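Local coordinates for protein putative isocitrate dehydrogenase, NAD-dependent (Methylococcus capsulatus, PDB 6LKY) that probably catalyses the NAD-dependent oxidative decarboxylation of isocitrate to 2-oxoglutarate with the help of magnesium, as in related isocitrate dehydrogenases, at residues G121-I126 / T226-D231; L90-R95 / E151-Y156; T170-A175 / D221-T226. The protein carries 1 engineered substitution. All coordinates share one frame; numbering follows the deposited sequence.

Contact 1: G121-I126 / T226-D231; sequences GLYAGI and TNLFGD
Y123 lays its ring flat against the side-chain amide of N227, joining the type I beta turn G121-A124 to the first turn of helix 227-240 in the isocitrate/isopropylmalate dehydrogenase fold. This is a ring-amide stack: the two planes are 1° apart, and N227 OD1 sits over the ring centre, 3.4 Å above the plane. The amide slides past the ring at its other end, where N227 ND2 is 3.4 Å from Y123 CB. Its rotation is fixed by polar partners beyond the contact: OD1 accepts a hydrogen bond from R116 NH1, and ND2 donates to the carbonyl of E120. With Y123 CG beside its own backbone N (chi1 -73°), the phenol runs toward the helix and takes its hydroxyl past the side chain of L228 to that of D231.

Apolar packing lies beside the stack. L122 CD1 meets L228 CD2 at 3.5 Å, the two leucines crossing at a slant, while L228 CB lies at the edge of the Y123 ring, 4.0 Å from CE1. The subunit interface adjoins this patch: L122 packs on L122 of the second subunit, and L228 on F229 of that subunit.

The polar end of the ring gains no hydrogen bond across the contact. Y123 OH is 3.5 Å from D231 OD2 at a poor angle, and the ring and carboxylate planes stand 76° apart; D231 OD2 instead forms a salt bridge with K174 of the second subunit. The Y123 hydroxyl also lies close to a citrate, probably from the crystallisation liquor, which may mark a pocket near the subunit interface. The backbones are joined by one water, which accepts hydrogen bonds from L122 N and L228 N, each 3.0 Å from its oxygen.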
# COMPACT_ATOMS: atom_id res chain seq x y z
N GLY A 121 -15.49 0.68 -6.32
CA GLY A 121 -14.33 -0.19 -6.12
C GLY A 121 -14.61 -1.23 -5.05
O GLY A 121 -15.71 -1.78 -4.96
N LEU A 122 -13.62 -1.47 -4.18
CA LEU A 122 -13.80 -2.45 -3.11
C LEU A 122 -14.61 -1.90 -1.93
O LEU A 122 -14.79 -2.61 -0.94
CB LEU A 122 -12.45 -2.96 -2.62
CG LEU A 122 -11.75 -4.04 -3.47
CD1 LEU A 122 -10.28 -4.06 -3.18
CD2 LEU A 122 -12.33 -5.41 -3.24
N TYR A 123 -15.15 -0.69 -2.04
CA TYR A 123 -16.01 -0.12 -1.02
C TYR A 123 -17.47 -0.19 -1.39
O TYR A 123 -18.32 0.38 -0.70
CB TYR A 123 -15.62 1.34 -0.74
CG TYR A 123 -14.32 1.49 0.02
CD1 TYR A 123 -13.15 0.92 -0.47
CD2 TYR A 123 -14.26 2.22 1.20
CE1 TYR A 123 -11.95 1.06 0.22
CE2 TYR A 123 -13.07 2.36 1.90
CZ TYR A 123 -11.91 1.77 1.40
OH TYR A 123 -10.72 1.89 2.06
N ALA A 124 -17.79 -0.90 -2.48
CA ALA A 124 -19.17 -1.04 -2.92
C ALA A 124 -20.06 -1.72 -1.89
O ALA A 124 -21.29 -1.60 -1.98
CB ALA A 124 -19.21 -1.81 -4.23
N GLY A 125 -19.50 -2.44 -0.92
CA GLY A 125 -20.36 -3.08 0.05
C GLY A 125 -20.96 -4.39 -0.43
O GLY A 125 -22.03 -4.79 0.06
N ILE A 126 -20.31 -5.07 -1.36
CA ILE A 126 -20.84 -6.29 -1.97
C ILE A 126 -19.93 -7.43 -1.57
O ILE A 126 -18.80 -7.55 -2.07
CB ILE A 126 -20.95 -6.15 -3.50
CG1 ILE A 126 -21.89 -4.97 -3.83
CG2 ILE A 126 -21.48 -7.44 -4.13
CD1 ILE A 126 -21.77 -4.48 -5.26
N THR A 226 -8.22 4.41 -7.52
CA THR A 226 -9.46 3.85 -7.02
C THR A 226 -9.46 3.82 -5.49
O THR A 226 -8.46 4.13 -4.83
CB THR A 226 -9.71 2.48 -7.66
OG1 THR A 226 -8.53 1.68 -7.55
CG2 THR A 226 -10.02 2.63 -9.16
N ASN A 227 -10.59 3.39 -4.92
CA ASN A 227 -10.92 3.63 -3.52
C ASN A 227 -9.87 3.05 -2.57
O ASN A 227 -9.23 3.79 -1.79
CB ASN A 227 -12.32 3.04 -3.26
CG ASN A 227 -13.15 3.88 -2.28
OD1 ASN A 227 -12.63 4.39 -1.29
ND2 ASN A 227 -14.45 4.01 -2.57
N LEU A 228 -9.65 1.73 -2.61
CA LEU A 228 -8.72 1.12 -1.66
C LEU A 228 -7.29 1.59 -1.89
O LEU A 228 -6.53 1.81 -0.93
CB LEU A 228 -8.82 -0.41 -1.72
CG LEU A 228 -7.94 -1.16 -0.71
CD1 LEU A 228 -8.26 -0.73 0.71
CD2 LEU A 228 -8.08 -2.67 -0.83
N PHE A 229 -6.87 1.67 -3.16
CA PHE A 229 -5.50 2.12 -3.43
C PHE A 229 -5.30 3.56 -2.95
O PHE A 229 -4.25 3.89 -2.40
CB PHE A 229 -5.19 2.03 -4.93
CG PHE A 229 -5.17 0.64 -5.47
CD1 PHE A 229 -5.13 -0.47 -4.62
CD2 PHE A 229 -5.20 0.43 -6.86
CE1 PHE A 229 -5.12 -1.77 -5.15
CE2 PHE A 229 -5.19 -0.87 -7.39
CZ PHE A 229 -5.15 -1.97 -6.53
N GLY A 230 -6.32 4.41 -3.11
CA GLY A 230 -6.21 5.77 -2.61
C GLY A 230 -6.07 5.82 -1.11
O GLY A 230 -5.24 6.56 -0.57
N ASP A 231 -6.85 4.99 -0.41
CA ASP A 231 -6.71 4.88 1.05
C ASP A 231 -5.27 4.52 1.45
O ASP A 231 -4.64 5.20 2.28
CB ASP A 231 -7.71 3.83 1.54
CG ASP A 231 -7.58 3.54 3.02
OD1 ASP A 231 -7.50 4.50 3.82
OD2 ASP A 231 -7.55 2.35 3.37
O HOH W 1 -10.92 -0.22 -4.57

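Contact 2: L90-R95 / E151-Y156; sequences LYANVR and ERIIRY
Y91, beside the start of strand 92-98, packs against R152 of helix 147-163, which covers this part of the central sheet. Its CB sits over one face of the R152 guanidinium, 3.5 Å from NE. Chi1 of 67° places CG between the backbone N and the carbonyl carbon and brings the ring over the arginine chain, which it crosses at a slant, the ring and guanidinium planes only 8° apart. R152 CD makes a CH-pi contact over the ring, 3.7 Å from the Y91 centroid. Farther out, Y91 CD1 approaches I153 CD1 and Y91 CE1 comes 4.2 Å from Y156 CB. At the tip, Y91 OH reaches the edge of the Y156 ring near its plane and hydrogen-bonds a water, 2.8 Å away, that donates to R152 O.

Y91 and A92 form a classic beta bulge, both facing I252 on the neighbouring strand 248-252. A92 CB then stands almost on the normal of the Y156 ring, 3.7 Å from its centroid, in a second CH-pi contact, and also touches I153 CD1 at 3.8 Å. V94 CG2 touches Y156 CE1 at 3.5 Å, the two side chains crossing at about a right angle.

No direct hydrogen bond or salt bridge crosses between the segments: helix and strand are held by dispersion and CH-pi contacts, with one water linking the phenol to the helix backbone.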
# COMPACT_ATOMS: atom_id res chain seq x y z
N LEU A 90 -20.33 11.99 -2.76
CA LEU A 90 -19.06 12.71 -2.62
C LEU A 90 -17.97 11.86 -3.27
O LEU A 90 -17.19 11.18 -2.61
CB LEU A 90 -18.76 13.00 -1.15
CG LEU A 90 -19.93 13.53 -0.32
CD1 LEU A 90 -19.59 13.59 1.17
CD2 LEU A 90 -20.34 14.92 -0.85
N TYR A 91 -17.92 11.92 -4.60
CA TYR A 91 -17.13 10.95 -5.35
C TYR A 91 -15.64 11.25 -5.37
O TYR A 91 -14.85 10.35 -5.67
CB TYR A 91 -17.68 10.83 -6.78
CG TYR A 91 -17.52 12.07 -7.63
CD1 TYR A 91 -16.34 12.30 -8.34
CD2 TYR A 91 -18.52 13.03 -7.69
CE1 TYR A 91 -16.18 13.43 -9.10
CE2 TYR A 91 -18.37 14.17 -8.46
CZ TYR A 91 -17.20 14.37 -9.16
OH TYR A 91 -17.05 15.50 -9.93
N ALA A 92 -15.20 12.47 -5.04
CA ALA A 92 -13.77 12.79 -5.04
C ALA A 92 -13.26 12.94 -3.62
O ALA A 92 -13.80 13.73 -2.85
CB ALA A 92 -13.50 14.08 -5.82
N ASN A 93 -12.22 12.19 -3.26
CA ASN A 93 -11.58 12.30 -1.96
C ASN A 93 -10.20 12.90 -2.22
O ASN A 93 -9.35 12.25 -2.82
CB ASN A 93 -11.51 10.93 -1.27
CG ASN A 93 -11.14 11.01 0.21
OD1 ASN A 93 -10.49 11.95 0.66
ND2 ASN A 93 -11.58 10.01 0.97
N VAL A 94 -10.00 14.15 -1.81
CA VAL A 94 -8.82 14.94 -2.14
C VAL A 94 -7.96 15.04 -0.89
O VAL A 94 -8.40 15.58 0.13
CB VAL A 94 -9.21 16.33 -2.66
CG1 VAL A 94 -8.00 17.13 -3.08
CG2 VAL A 94 -10.24 16.20 -3.81
N ARG A 95 -6.73 14.51 -0.96
CA ARG A 95 -5.84 14.41 0.19
C ARG A 95 -4.46 14.98 -0.13
O ARG A 95 -3.62 14.28 -0.72
CB ARG A 95 -5.74 12.97 0.67
CG ARG A 95 -7.05 12.50 1.29
CD ARG A 95 -7.04 11.02 1.62
NE ARG A 95 -8.21 10.68 2.41
CZ ARG A 95 -8.30 9.61 3.18
NH1 ARG A 95 -7.30 8.74 3.23
NH2 ARG A 95 -9.40 9.41 3.88
N GLU A 151 -14.83 7.97 -15.16
CA GLU A 151 -14.79 9.21 -15.91
C GLU A 151 -14.79 10.42 -14.99
O GLU A 151 -13.98 11.34 -15.13
CB GLU A 151 -15.97 9.30 -16.88
CG GLU A 151 -15.77 8.50 -18.16
CD GLU A 151 -17.05 8.40 -18.96
OE1 GLU A 151 -18.03 9.06 -18.54
OE2 GLU A 151 -17.09 7.67 -19.98
N ARG A 152 -15.71 10.43 -14.02
CA ARG A 152 -15.82 11.63 -13.21
C ARG A 152 -14.63 11.79 -12.27
O ARG A 152 -14.13 12.91 -12.10
CB ARG A 152 -17.16 11.64 -12.46
CG ARG A 152 -17.37 10.54 -11.42
CD ARG A 152 -18.74 10.70 -10.75
NE ARG A 152 -19.01 9.64 -9.77
CZ ARG A 152 -20.15 9.51 -9.10
NH1 ARG A 152 -21.14 10.37 -9.30
NH2 ARG A 152 -20.30 8.53 -8.22
N ILE A 153 -14.09 10.69 -11.70
CA ILE A 153 -12.94 10.88 -10.81
C ILE A 153 -11.70 11.30 -11.60
O ILE A 153 -10.90 12.14 -11.14
CB ILE A 153 -12.68 9.65 -9.92
CG1 ILE A 153 -11.71 10.02 -8.79
CG2 ILE A 153 -12.09 8.46 -10.69
CD1 ILE A 153 -12.26 11.07 -7.82
N ILE A 154 -11.52 10.76 -12.82
CA ILE A 154 -10.30 11.11 -13.56
C ILE A 154 -10.40 12.54 -14.11
O ILE A 154 -9.41 13.30 -14.07
CB ILE A 154 -10.03 10.08 -14.66
CG1 ILE A 154 -9.65 8.72 -14.04
CG2 ILE A 154 -8.90 10.59 -15.60
CD1 ILE A 154 -9.99 7.49 -14.91
N ARG A 155 -11.58 12.95 -14.60
CA ARG A 155 -11.75 14.35 -14.97
C ARG A 155 -11.55 15.26 -13.77
O ARG A 155 -10.95 16.33 -13.90
CB ARG A 155 -13.13 14.58 -15.59
CG ARG A 155 -13.32 13.94 -16.95
CD ARG A 155 -14.34 14.68 -17.79
NE ARG A 155 -14.27 14.24 -19.18
CZ ARG A 155 -15.06 13.31 -19.69
NH1 ARG A 155 -16.00 12.75 -18.93
NH2 ARG A 155 -14.94 12.96 -20.96
N TYR A 156 -12.06 14.87 -12.59
CA TYR A 156 -11.82 15.69 -11.41
C TYR A 156 -10.33 15.87 -11.16
O TYR A 156 -9.88 16.96 -10.81
CB TYR A 156 -12.47 15.11 -10.15
CG TYR A 156 -12.33 16.04 -8.95
CD1 TYR A 156 -11.13 16.13 -8.25
CD2 TYR A 156 -13.38 16.84 -8.54
CE1 TYR A 156 -10.98 16.98 -7.19
CE2 TYR A 156 -13.25 17.70 -7.46
CZ TYR A 156 -12.05 17.77 -6.80
OH TYR A 156 -11.89 18.62 -5.72
O HOH W 2 -15.63 15.30 -12.31

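Contact 3: T170-A175 / D221-T226; sequences TLVHKA and DVLVTT
V172 and T225 lie on one face of two parallel neighbouring strands, 168-173 and 222-225, of the central mixed sheet. Chi1 of -169° sets T225 OG1 on the side of CB opposite the backbone N and turns the hydroxyl across the gap to donate to V172 O at 2.8 Å. The hydroxyl approaches from above the carbonyl plane, 47° out of it. On the same face V172 CG2 slants against L223 CD2 at 4.1 Å, and V172 reaches V206 and C209 of helix 206-215. T170 OG1 bonds to D202 and accepts from a water that also donates to V222 O and accepts from D221 N.

On the other face L171 and V224 cross at a slant, L171 CB 3.8 Å from V224 CG1, under helices 147-163 and 181-193: L171 touches I154 and F185, V224 touches A157.

Three nearly straight backbone bonds make the ladder between T170-V172 and V222-V224: T170 N donates to V222 O at 2.8 Å, V224 N to T170 O at 2.9 Å and V172 N to V224 O at 3.0 Å. A valine in place of T225 would probably leave V172 O without its hydroxyl donor at the end of the strand.

A threonine hydroxyl thus extends the polar pairing of buried backbone to the end of strand 222-225, just before helix 227-240, while apolar branches pack both faces.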
# COMPACT_ATOMS: atom_id res chain seq x y z
N THR A 170 -0.71 11.19 -12.33
CA THR A 170 -0.31 9.79 -12.38
C THR A 170 -1.48 8.91 -11.96
O THR A 170 -1.96 9.00 -10.83
CB THR A 170 0.87 9.53 -11.45
OG1 THR A 170 1.98 10.35 -11.83
CG2 THR A 170 1.27 8.05 -11.54
N LEU A 171 -1.94 8.05 -12.87
CA LEU A 171 -3.01 7.12 -12.56
C LEU A 171 -2.42 5.82 -12.01
O LEU A 171 -1.57 5.20 -12.66
CB LEU A 171 -3.85 6.86 -13.82
CG LEU A 171 -5.15 6.05 -13.66
CD1 LEU A 171 -6.17 6.42 -14.74
CD2 LEU A 171 -4.89 4.54 -13.69
N VAL A 172 -2.87 5.41 -10.83
CA VAL A 172 -2.31 4.25 -10.15
C VAL A 172 -3.30 3.09 -10.21
O VAL A 172 -4.49 3.27 -9.96
CB VAL A 172 -1.92 4.58 -8.69
CG1 VAL A 172 -1.23 3.37 -8.03
CG2 VAL A 172 -0.98 5.79 -8.71
N HIS A 173 -2.81 1.90 -10.56
CA HIS A 173 -3.70 0.80 -10.91
C HIS A 173 -3.01 -0.54 -10.64
O HIS A 173 -1.83 -0.60 -10.27
CB HIS A 173 -4.10 0.89 -12.38
CG HIS A 173 -2.94 0.74 -13.30
ND1 HIS A 173 -2.48 -0.48 -13.73
CD2 HIS A 173 -2.10 1.67 -13.83
CE1 HIS A 173 -1.44 -0.31 -14.52
NE2 HIS A 173 -1.18 0.99 -14.59
N LYS A 174 -3.77 -1.62 -10.82
CA LYS A 174 -3.23 -2.97 -10.85
C LYS A 174 -3.84 -3.72 -12.04
O LYS A 174 -4.43 -4.79 -11.93
CB LYS A 174 -3.48 -3.67 -9.50
CG LYS A 174 -2.76 -5.01 -9.32
CD LYS A 174 -1.30 -4.85 -8.92
CE LYS A 174 -0.60 -6.23 -8.88
NZ LYS A 174 0.88 -6.12 -8.67
N ALA A 175 -3.67 -3.13 -13.22
CA ALA A 175 -4.40 -3.63 -14.39
C ALA A 175 -3.75 -4.86 -15.01
O ALA A 175 -4.34 -5.46 -15.92
CB ALA A 175 -4.55 -2.53 -15.44
N ASP A 221 2.97 14.29 -8.23
CA ASP A 221 2.23 15.54 -8.27
C ASP A 221 0.78 15.27 -7.88
O ASP A 221 0.44 15.27 -6.69
CB ASP A 221 2.36 16.15 -9.67
CG ASP A 221 2.07 17.64 -9.70
OD1 ASP A 221 1.68 18.20 -8.65
OD2 ASP A 221 2.26 18.25 -10.77
N VAL A 222 -0.09 15.03 -8.85
CA VAL A 222 -1.44 14.53 -8.58
C VAL A 222 -1.44 13.04 -8.87
O VAL A 222 -0.97 12.61 -9.93
CB VAL A 222 -2.50 15.25 -9.43
CG1 VAL A 222 -3.88 14.69 -9.13
CG2 VAL A 222 -2.44 16.76 -9.17
N LEU A 223 -1.91 12.25 -7.91
CA LEU A 223 -2.17 10.82 -8.10
C LEU A 223 -3.67 10.65 -8.22
O LEU A 223 -4.41 11.23 -7.43
CB LEU A 223 -1.67 10.00 -6.91
CG LEU A 223 -0.18 9.90 -6.66
CD1 LEU A 223 0.28 11.08 -5.81
CD2 LEU A 223 0.10 8.58 -5.97
N VAL A 224 -4.14 9.88 -9.19
CA VAL A 224 -5.56 9.55 -9.28
C VAL A 224 -5.69 8.04 -9.24
O VAL A 224 -4.95 7.31 -9.92
CB VAL A 224 -6.24 10.16 -10.52
CG1 VAL A 224 -5.74 9.50 -11.81
CG2 VAL A 224 -7.77 10.05 -10.40
N THR A 225 -6.60 7.55 -8.40
CA THR A 225 -6.67 6.11 -8.23
C THR A 225 -8.02 5.72 -7.63
O THR A 225 -8.86 6.57 -7.32
CB THR A 225 -5.49 5.61 -7.39
OG1 THR A 225 -5.43 4.18 -7.45
CG2 THR A 225 -5.61 6.05 -5.95
N THR A 226 -8.22 4.41 -7.52
CA THR A 226 -9.46 3.85 -7.02
C THR A 226 -9.46 3.82 -5.49
O THR A 226 -8.46 4.13 -4.83
CB THR A 226 -9.71 2.48 -7.66
OG1 THR A 226 -8.53 1.68 -7.55
CG2 THR A 226 -10.02 2.63 -9.16
O HOH W 3 1.81 12.66 -10.27
O HOH W 4 -6.95 0.98 -10.09

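Overall arrangement
Strand 92-98 supplies the first half of contact 2, and the turn at 121-126 opens contact 1 before helix 147-163 closes contact 2, so these two loops cross. The chain then enters strand 168-173, opening contact 3; this closes at strand 222-225, and the next residues complete contact 1, so contact 3 lies wholly within the span of contact 1 and shares T226 with it. Contacts 2 and 3 follow in series and meet where I153 and I154 touch V224 and L171. Together they tie helix 147-163 to the central sheet, two inner strands to each other, and helix 227-240 to the turn at 121-126. Contacts 1 and 3 both touch the second subunit.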